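Local atomic coordinates of thermotoga maritima TmcAL (Thermotoga maritima, PDB entry 5Y0T), a protein that belongs to the HIGH nucleotidyl transferase family of the HUP clan, built around a Rossmann-like alpha/beta domain, with adenosine-5'-rp-alpha-thio-triphosphate bound in this structure. Residues H20-S23 and A24-V28; N106-E109 and F110-V114; F342-K345 and G346-I349. All coordinates share one frame; numbering follows the deposited sequence.

Interaction 1: residues H20-S23 and A24-V28. With TAT (adenosine-5'-rp-alpha-thio-triphosphate), chain E.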
loop_
_atom_site.group_PDB
_atom_site.type_symbol
_atom_site.label_atom_id
_atom_site.label_comp_id
_atom_site.label_asym_id
_atom_site.label_seq_id
_atom_site.Cartn_x
_atom_site.Cartn_y
_atom_site.Cartn_z
ATOM N N HIS A 20 3.899 -36.641 -12.677
ATOM C CA HIS A 20 5.127 -36.063 -13.222
ATOM C C HIS A 20 6.363 -36.477 -12.432
ATOM O O HIS A 20 7.377 -36.895 -12.988
ATOM C CB HIS A 20 5.044 -34.529 -13.229
ATOM C CG HIS A 20 6.371 -33.853 -13.421
ATOM N ND1 HIS A 20 7.085 -33.296 -12.381
ATOM C CD2 HIS A 20 7.126 -33.671 -14.533
ATOM C CE1 HIS A 20 8.214 -32.789 -12.844
ATOM N NE2 HIS A 20 8.270 -33.016 -14.146
ATOM N N LEU A 21 6.279 -36.339 -11.119
ATOM C CA LEU A 21 7.448 -36.544 -10.276
ATOM C C LEU A 21 7.871 -37.999 -10.317
ATOM O O LEU A 21 9.050 -38.311 -10.410
ATOM C CB LEU A 21 7.158 -36.118 -8.840
ATOM C CG LEU A 21 8.356 -36.182 -7.899
ATOM C CD1 LEU A 21 9.505 -35.324 -8.433
ATOM C CD2 LEU A 21 7.918 -35.730 -6.519
ATOM N N THR A 22 6.893 -38.889 -10.253
ATOM C CA THR A 22 7.171 -40.312 -10.311
ATOM C C THR A 22 7.721 -40.695 -11.686
ATOM O O THR A 22 8.685 -41.458 -11.797
ATOM C CB THR A 22 5.902 -41.134 -10.003
ATOM O OG1 THR A 22 5.465 -40.854 -8.666
ATOM C CG2 THR A 22 6.183 -42.619 -10.123
ATOM N N SER A 23 7.113 -40.160 -12.735
ATOM C CA SER A 23 7.588 -40.443 -14.102
ATOM C C SER A 23 9.035 -39.989 -14.302
ATOM O O SER A 23 9.882 -40.703 -14.877
ATOM C CB SER A 23 6.691 -39.756 -15.139
ATOM O OG SER A 23 5.428 -40.396 -15.221
ATOM N N ALA A 24 9.308 -38.789 -13.829
ATOM C CA ALA A 24 10.624 -38.197 -13.970
ATOM C C ALA A 24 11.676 -39.043 -13.284
ATOM O O ALA A 24 12.751 -39.266 -13.835
ATOM C CB ALA A 24 10.624 -36.773 -13.375
ATOM N N ARG A 25 11.376 -39.487 -12.063
ATOM C CA ARG A 25 12.346 -40.260 -11.285
ATOM C C ARG A 25 12.589 -41.622 -11.927
ATOM O O ARG A 25 13.725 -42.098 -11.988
ATOM C CB ARG A 25 11.869 -40.411 -9.822
ATOM C CG ARG A 25 11.894 -39.043 -9.058
ATOM C CD ARG A 25 11.191 -39.143 -7.695
ATOM N NE ARG A 25 11.850 -40.115 -6.825
ATOM C CZ ARG A 25 11.218 -40.853 -5.919
ATOM N NH1 ARG A 25 9.902 -40.733 -5.766
ATOM N NH2 ARG A 25 11.904 -41.710 -5.166
ATOM N N GLU A 26 11.523 -42.248 -12.406
ATOM C CA GLU A 26 11.639 -43.570 -13.009
ATOM C C GLU A 26 12.342 -43.520 -14.374
ATOM O O GLU A 26 13.031 -44.457 -14.761
ATOM C CB GLU A 26 10.251 -44.201 -13.154
ATOM C CG GLU A 26 9.589 -44.541 -11.817
ATOM C CD GLU A 26 10.316 -45.671 -11.067
ATOM O OE1 GLU A 26 11.074 -46.448 -11.700
ATOM O OE2 GLU A 26 10.127 -45.781 -9.840
ATOM N N LEU A 27 12.136 -42.435 -15.109
ATOM C CA LEU A 27 12.825 -42.226 -16.382
ATOM C C LEU A 27 14.332 -42.036 -16.191
ATOM O O LEU A 27 15.139 -42.738 -16.810
ATOM C CB LEU A 27 12.235 -41.014 -17.104
ATOM C CG LEU A 27 12.965 -40.566 -18.383
ATOM C CD1 LEU A 27 12.749 -41.568 -19.490
ATOM C CD2 LEU A 27 12.501 -39.183 -18.808
ATOM N N VAL A 28 14.694 -41.065 -15.358
ATOM C CA VAL A 28 16.085 -40.650 -15.178
ATOM C C VAL A 28 16.859 -41.542 -14.201
ATOM O O VAL A 28 18.079 -41.681 -14.315
ATOM C CB VAL A 28 16.119 -39.168 -14.719
ATOM C CG1 VAL A 28 17.512 -38.726 -14.268
ATOM C CG2 VAL A 28 15.601 -38.284 -15.866
HETATM N N1 TAT E . 0.503 -34.793 -16.081
HETATM C C2 TAT E . 1.845 -34.786 -16.187
HETATM N N3 TAT E . 2.625 -33.820 -15.671
HETATM C C4 TAT E . 2.078 -32.778 -15.000
HETATM C C5 TAT E . 0.623 -32.723 -14.824
HETATM C C6 TAT E . -0.166 -33.821 -15.429
HETATM N N6 TAT E . -1.517 -33.850 -15.322
HETATM N N7 TAT E . 0.358 -31.604 -14.119
HETATM C C8 TAT E . 1.541 -30.993 -13.851
HETATM N N9 TAT E . 2.562 -31.699 -14.378
HETATM P PA TAT E . 3.599 -27.059 -11.690
HETATM P PB TAT E . 1.378 -26.719 -13.584
HETATM P PG TAT E . -1.490 -27.074 -13.629
HETATM C "C1'" TAT E . 3.995 -31.341 -14.308
HETATM O O1A TAT E . -2.323 -28.165 -12.979
HETATM O O1B TAT E . 1.136 -25.284 -13.940
HETATM S S1G TAT E . 4.848 -25.879 -12.602
HETATM C "C2'" TAT E . 4.219 -29.965 -14.933
HETATM O "O2'" TAT E . 4.248 -30.024 -16.360
HETATM O O2A TAT E . 3.593 -27.052 -10.170
HETATM O O2B TAT E . 2.030 -27.627 -14.596
HETATM O O2G TAT E . -1.835 -25.690 -13.115
HETATM C "C3'" TAT E . 5.538 -29.558 -14.315
HETATM O "O3'" TAT E . 6.647 -30.106 -15.054
HETATM O O3A TAT E . 2.068 -26.789 -12.128
HETATM O O3B TAT E . -0.006 -27.394 -13.079
HETATM O O3G TAT E . -1.360 -27.140 -15.132
HETATM C "C4'" TAT E . 5.482 -30.209 -12.936
HETATM O "O4'" TAT E . 4.451 -31.203 -12.966
HETATM C "C5'" TAT E . 5.148 -29.193 -11.839
HETATM O "O5'" TAT E . 3.914 -28.558 -12.177
HETATM O O HOH W 1 7.444 -39.352 -6.717
#
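Arg-25 reaches Thr-22, one turn back along the helix, through a single water molecule. The water donates to Thr-22 OG1 at 3.2 Å and accepts from Arg-25 NH1 at 3.0 Å, lying in the plane of the guanidinium at its edge. The shape of the arginine explains this path. Its CG stands opposite the carbonyl carbon, 3.2 Å from Leu-21 O; with chi2 extended (170°), Arg-25 CD passes 4.1 Å from Leu-21 CG, and the bend at chi3 (61°) beyond it turns the guanidinium toward the water. Thr-22 OG1 is also hydrogen-bonded to Leu-18 O, so the water adds a second partner to a hydroxyl already tied to its own helix. Beneath these side chains runs the regular i to i+4 ladder, from Ala-24 N to His-20 O (2.8 Å) through Leu-27 N to Ser-23 O (2.9 Å). Helix 15-28 is the crossover helix between parallel strands 3-8 and 32-38, the first beta-alpha-beta unit of the Rossmann-like core, and the chain entering it carries what is probably the family's HIGH-type signature. Ala-24 turns its methyl group to strands 3-8 and 98-103, while Thr-22 and Glu-26 are exposed. His-20 serves the ligand pocket with its ring and the helix with its carbonyl. With CG trans to the backbone N (chi1 165°), the imidazole extends to the ribose of adenosine-5'-rp-alpha-thio-triphosphate: His-20 CG is 3.3 Å from the ligand atom O4', and the ligand's O3' sits 3.4 Å above the plane of the same ring, displaced toward its rim. A hydrogen bond from His-20 NE2 to Val-100 O would fix the ring's rotation, consistent with strand 98-103 positioning the face that the sugar meets.

Interaction 2: residues N106-E109 and F110-V114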
loop_
_atom_site.group_PDB
_atom_site.type_symbol
_atom_site.label_atom_id
_atom_site.label_comp_id
_atom_site.label_asym_id
_atom_site.label_seq_id
_atom_site.Cartn_x
_atom_site.Cartn_y
_atom_site.Cartn_z
ATOM N N ASN A 106 5.099 -33.847 -25.669
ATOM C CA ASN A 106 6.116 -34.834 -25.278
ATOM C C ASN A 106 7.154 -35.018 -26.397
ATOM O O ASN A 106 7.619 -36.134 -26.676
ATOM C CB ASN A 106 5.462 -36.181 -24.924
ATOM C CG ASN A 106 6.401 -37.106 -24.157
ATOM O OD1 ASN A 106 7.267 -36.648 -23.407
ATOM N ND2 ASN A 106 6.249 -38.412 -24.365
ATOM N N ASP A 107 7.475 -33.920 -27.077
ATOM C CA ASP A 107 8.442 -33.970 -28.169
ATOM C C ASP A 107 9.670 -33.129 -27.817
ATOM O O ASP A 107 9.726 -31.945 -28.161
ATOM C CB ASP A 107 7.758 -33.438 -29.438
ATOM C CG ASP A 107 8.567 -33.659 -30.702
ATOM O OD1 ASP A 107 9.776 -33.961 -30.616
ATOM O OD2 ASP A 107 7.971 -33.500 -31.793
ATOM N N ILE A 108 10.709 -33.763 -27.279
ATOM C CA ILE A 108 11.828 -33.003 -26.730
ATOM C C ILE A 108 12.699 -32.481 -27.870
ATOM O O ILE A 108 13.289 -31.404 -27.777
ATOM C CB ILE A 108 12.690 -33.850 -25.761
ATOM C CG1 ILE A 108 13.819 -33.012 -25.170
ATOM C CG2 ILE A 108 13.249 -35.094 -26.465
ATOM C CD1 ILE A 108 13.352 -31.972 -24.175
ATOM N N GLU A 109 12.765 -33.251 -28.948
ATOM C CA GLU A 109 13.581 -32.878 -30.100
ATOM C C GLU A 109 13.054 -31.608 -30.755
ATOM O O GLU A 109 13.833 -30.734 -31.121
ATOM C CB GLU A 109 13.630 -34.010 -31.124
ATOM C CG GLU A 109 14.396 -35.227 -30.648
ATOM C CD GLU A 109 15.066 -35.965 -31.792
ATOM O OE1 GLU A 109 15.032 -35.455 -32.936
ATOM O OE2 GLU A 109 15.628 -37.054 -31.544
ATOM N N PHE A 110 11.733 -31.504 -30.879
ATOM C CA PHE A 110 11.125 -30.286 -31.413
ATOM C C PHE A 110 11.457 -29.081 -30.526
ATOM O O PHE A 110 11.859 -28.019 -31.023
ATOM C CB PHE A 110 9.600 -30.439 -31.562
ATOM C CG PHE A 110 8.890 -29.126 -31.799
ATOM C CD1 PHE A 110 8.950 -28.503 -33.034
ATOM C CD2 PHE A 110 8.191 -28.504 -30.777
ATOM C CE1 PHE A 110 8.316 -27.282 -33.253
ATOM C CE2 PHE A 110 7.562 -27.285 -30.979
ATOM C CZ PHE A 110 7.623 -26.672 -32.226
ATOM N N LEU A 111 11.335 -29.247 -29.211
ATOM C CA LEU A 111 11.557 -28.120 -28.298
ATOM C C LEU A 111 13.022 -27.673 -28.315
ATOM O O LEU A 111 13.326 -26.484 -28.242
ATOM C CB LEU A 111 11.141 -28.494 -26.877
ATOM C CG LEU A 111 9.686 -28.942 -26.738
ATOM C CD1 LEU A 111 9.369 -29.249 -25.275
ATOM C CD2 LEU A 111 8.749 -27.872 -27.282
ATOM N N GLN A 112 13.928 -28.636 -28.420
ATOM C CA GLN A 112 15.346 -28.318 -28.487
ATOM C C GLN A 112 15.700 -27.585 -29.780
ATOM O O GLN A 112 16.522 -26.665 -29.761
ATOM C CB GLN A 112 16.191 -29.594 -28.345
ATOM C CG GLN A 112 16.460 -29.965 -26.876
ATOM C CD GLN A 112 16.945 -31.387 -26.700
ATOM O OE1 GLN A 112 17.097 -32.133 -27.675
ATOM N NE2 GLN A 112 17.191 -31.779 -25.449
ATOM N N ARG A 113 15.098 -27.993 -30.896
ATOM C CA ARG A 113 15.326 -27.299 -32.163
ATOM C C ARG A 113 14.887 -25.849 -32.062
ATOM O O ARG A 113 15.587 -24.941 -32.524
ATOM C CB ARG A 113 14.587 -27.985 -33.322
ATOM C CG ARG A 113 15.493 -28.791 -34.250
ATOM C CD ARG A 113 14.800 -29.184 -35.574
ATOM N NE ARG A 113 13.510 -29.847 -35.377
ATOM C CZ ARG A 113 13.357 -31.094 -34.933
ATOM N NH1 ARG A 113 14.419 -31.831 -34.622
ATOM N NH2 ARG A 113 12.137 -31.607 -34.788
ATOM N N VAL A 114 13.723 -25.621 -31.465
ATOM C CA VAL A 114 13.228 -24.255 -31.336
ATOM C C VAL A 114 14.122 -23.458 -30.396
ATOM O O VAL A 114 14.492 -22.319 -30.705
ATOM C CB VAL A 114 11.769 -24.201 -30.831
ATOM C CG1 VAL A 114 11.368 -22.771 -30.497
ATOM C CG2 VAL A 114 10.829 -24.782 -31.875
HETATM O O HOH W 2 10.614 -33.932 -33.431
#
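Asp-107 and Phe-110 meet where the chain turns into helix 108-120, and the aspartate can be followed outward atom by atom. Its CB lies 4.1 Å from Phe-110 CB, a loose van der Waals approach. The next carbon, trans to the backbone N (chi1 -170°), brings the carboxylate alongside the first turn, with Asp-107 CG 3.5 Å from Phe-110 CB. At the tip the two oxygens divide the work. Asp-107 OD1 accepts from Phe-110 N at 3.2 Å with a nearly straight N-H (164°), although the donor comes from well above the carboxylate plane, 65° out of it. The same oxygen accepts from a water that in turn accepts from Arg-113 NH2. Asp-107 OD2 touches Phe-110 CB and forms a salt bridge with Lys-163, whose ammonium also makes a cation-pi contact with the Phe-110 ring; the lysine thus ties the carboxylate and the aromatic group together from outside the helix. Arg-113 bends at chi3 and folds back over the first turn, laying one guanidinium face above Glu-109 O, 3.7 Å from the plane and toward the rim, while the bridging water occupies its edge. Glu-109 OE1 stays 4.0 Å from Arg-113 NH1, an electrostatic proximity rather than a salt bridge. On another side of the helix, Gln-112 runs out extended beyond CG and rests its amide on Ile-108, with Gln-112 NE2 3.6 Å from Ile-108 CG1. The backbone bond from Leu-111 N to Asp-107 O is weak, whereas that from Gln-112 N to Ile-108 O is sound at 2.9 Å. A carboxylate just ahead of the helix that accepts the N-H three residues on is the signature of an aspartate N-cap.

Interaction 3: residues F342-K345 and G346-I349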
loop_
_atom_site.group_PDB
_atom_site.type_symbol
_atom_site.label_atom_id
_atom_site.label_comp_id
_atom_site.label_asym_id
_atom_site.label_seq_id
_atom_site.Cartn_x
_atom_site.Cartn_y
_atom_site.Cartn_z
ATOM N N PHE A 342 14.636 -30.141 3.354
ATOM C CA PHE A 342 15.294 -31.341 2.854
ATOM C C PHE A 342 15.033 -32.523 3.776
ATOM O O PHE A 342 14.666 -32.352 4.945
ATOM C CB PHE A 342 16.812 -31.121 2.660
ATOM C CG PHE A 342 17.543 -30.601 3.892
ATOM C CD1 PHE A 342 17.558 -29.241 4.181
ATOM C CD2 PHE A 342 18.258 -31.460 4.714
ATOM C CE1 PHE A 342 18.251 -28.758 5.282
ATOM C CE2 PHE A 342 18.955 -30.989 5.834
ATOM C CZ PHE A 342 18.952 -29.628 6.120
ATOM N N THR A 343 15.202 -33.730 3.245
ATOM C CA THR A 343 15.095 -34.914 4.076
ATOM C C THR A 343 16.440 -35.372 4.626
ATOM O O THR A 343 17.485 -34.897 4.210
ATOM C CB THR A 343 14.517 -36.089 3.292
ATOM O OG1 THR A 343 15.439 -36.446 2.255
ATOM C CG2 THR A 343 13.166 -35.714 2.681
ATOM N N GLU A 344 16.398 -36.366 5.502
ATOM C CA GLU A 344 17.617 -37.001 5.999
ATOM C C GLU A 344 18.499 -37.511 4.850
ATOM O O GLU A 344 19.728 -37.351 4.857
ATOM C CB GLU A 344 17.260 -38.144 6.936
ATOM C CG GLU A 344 18.463 -38.819 7.533
ATOM C CD GLU A 344 18.086 -39.873 8.536
ATOM O OE1 GLU A 344 16.894 -39.936 8.916
ATOM O OE2 GLU A 344 18.987 -40.634 8.938
ATOM N N LYS A 345 17.864 -38.127 3.863
ATOM C CA LYS A 345 18.561 -38.551 2.653
ATOM C C LYS A 345 19.106 -37.333 1.900
ATOM O O LYS A 345 20.233 -37.354 1.409
ATOM C CB LYS A 345 17.628 -39.355 1.741
ATOM C CG LYS A 345 18.259 -39.772 0.401
ATOM C CD LYS A 345 19.379 -40.795 0.619
ATOM C CE LYS A 345 19.859 -41.406 -0.711
ATOM N NZ LYS A 345 20.971 -42.400 -0.527
ATOM N N GLY A 346 18.289 -36.283 1.816
ATOM C CA GLY A 346 18.673 -35.031 1.190
ATOM C C GLY A 346 19.951 -34.406 1.722
ATOM O O GLY A 346 20.644 -33.691 0.981
ATOM N N ARG A 347 20.271 -34.662 2.997
ATOM C CA ARG A 347 21.521 -34.176 3.598
ATOM C C ARG A 347 22.745 -34.454 2.743
ATOM O O ARG A 347 23.649 -33.620 2.631
ATOM C CB ARG A 347 21.785 -34.834 4.959
ATOM C CG ARG A 347 20.893 -34.391 6.108
ATOM C CD ARG A 347 21.256 -35.257 7.335
ATOM N NE ARG A 347 20.591 -34.820 8.556
ATOM C CZ ARG A 347 20.458 -35.583 9.639
ATOM N NH1 ARG A 347 20.920 -36.838 9.637
ATOM N NH2 ARG A 347 19.855 -35.099 10.724
ATOM N N GLU A 348 22.782 -35.662 2.189
ATOM C CA GLU A 348 23.914 -36.127 1.404
ATOM C C GLU A 348 24.139 -35.237 0.183
ATOM O O GLU A 348 25.282 -34.869 -0.105
ATOM C CB GLU A 348 23.704 -37.584 0.974
ATOM C CG GLU A 348 23.541 -38.551 2.153
ATOM C CD GLU A 348 22.991 -39.909 1.743
ATOM O OE1 GLU A 348 22.847 -40.164 0.523
ATOM O OE2 GLU A 348 22.700 -40.725 2.648
ATOM N N ILE A 349 23.070 -34.887 -0.536
ATOM C CA ILE A 349 23.259 -34.082 -1.754
ATOM C C ILE A 349 23.433 -32.616 -1.366
ATOM O O ILE A 349 24.161 -31.877 -2.020
ATOM C CB ILE A 349 22.097 -34.263 -2.792
ATOM C CG1 ILE A 349 22.458 -33.615 -4.137
ATOM C CG2 ILE A 349 20.776 -33.686 -2.284
ATOM C CD1 ILE A 349 23.744 -34.183 -4.757
HETATM O O HOH W 3 21.840 -38.918 5.124
#
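Thr-343 and Gly-346 form the tight part of this turn. The hydroxyl of Thr-343, placed between its backbone N and carbonyl carbon (chi1 65°), accepts from Gly-346 N, with OG1 2.9 Å from that nitrogen. Arg-347 N is shared more loosely, through weak bonds to Thr-343 O at 3.0 Å and Glu-344 O at 3.3 Å. The threonine cap stands where strand 337-343 gives way to helix 346-356, the first joint of a beta-alpha-beta unit that returns to the sheet at strand 361-362. Beside it, the Phe-342 ring turns its edge to the aliphatic part of Arg-347, Phe-342 CE2 lying 3.9 Å from Arg-347 CG. The outer side is held by charge. Lys-345, bent at chi2, reaches Glu-348 in a salt bridge of 3.1 Å from NZ to OE1, approaching on the syn side and 17° out of the carboxylate plane; Glu-348 OE1 is also bonded to Tyr-32 OH. A water donates to both Glu-344 O and Glu-348 OE2. Glu-344 and Arg-347 pair as charges only, Glu-344 OE2 being 4.3 Å from Arg-347 NH1 and well out of the guanidinium plane, while Glu-344 OE1 is bonded to Thr-423 N.

Overall arrangement
All three contacts are local and follow one another in series, so none encloses or crosses another and none closes a long loop. From the N terminus, interaction 1 lies within the crossover helix between strands 3-8 and 32-38. Interaction 2 follows strand 98-103, which pairs in parallel with strand 3-8, and starts the helix after it. Interaction 3 comes much later, at the end of strand 337-343, which pairs antiparallel with strand 66-70. The sheet is therefore their common link. Centres of interactions 1 and 2, and of 1 and 3, are about 19 Å apart, against about 33 Å between 2 and 3, and no pair touches.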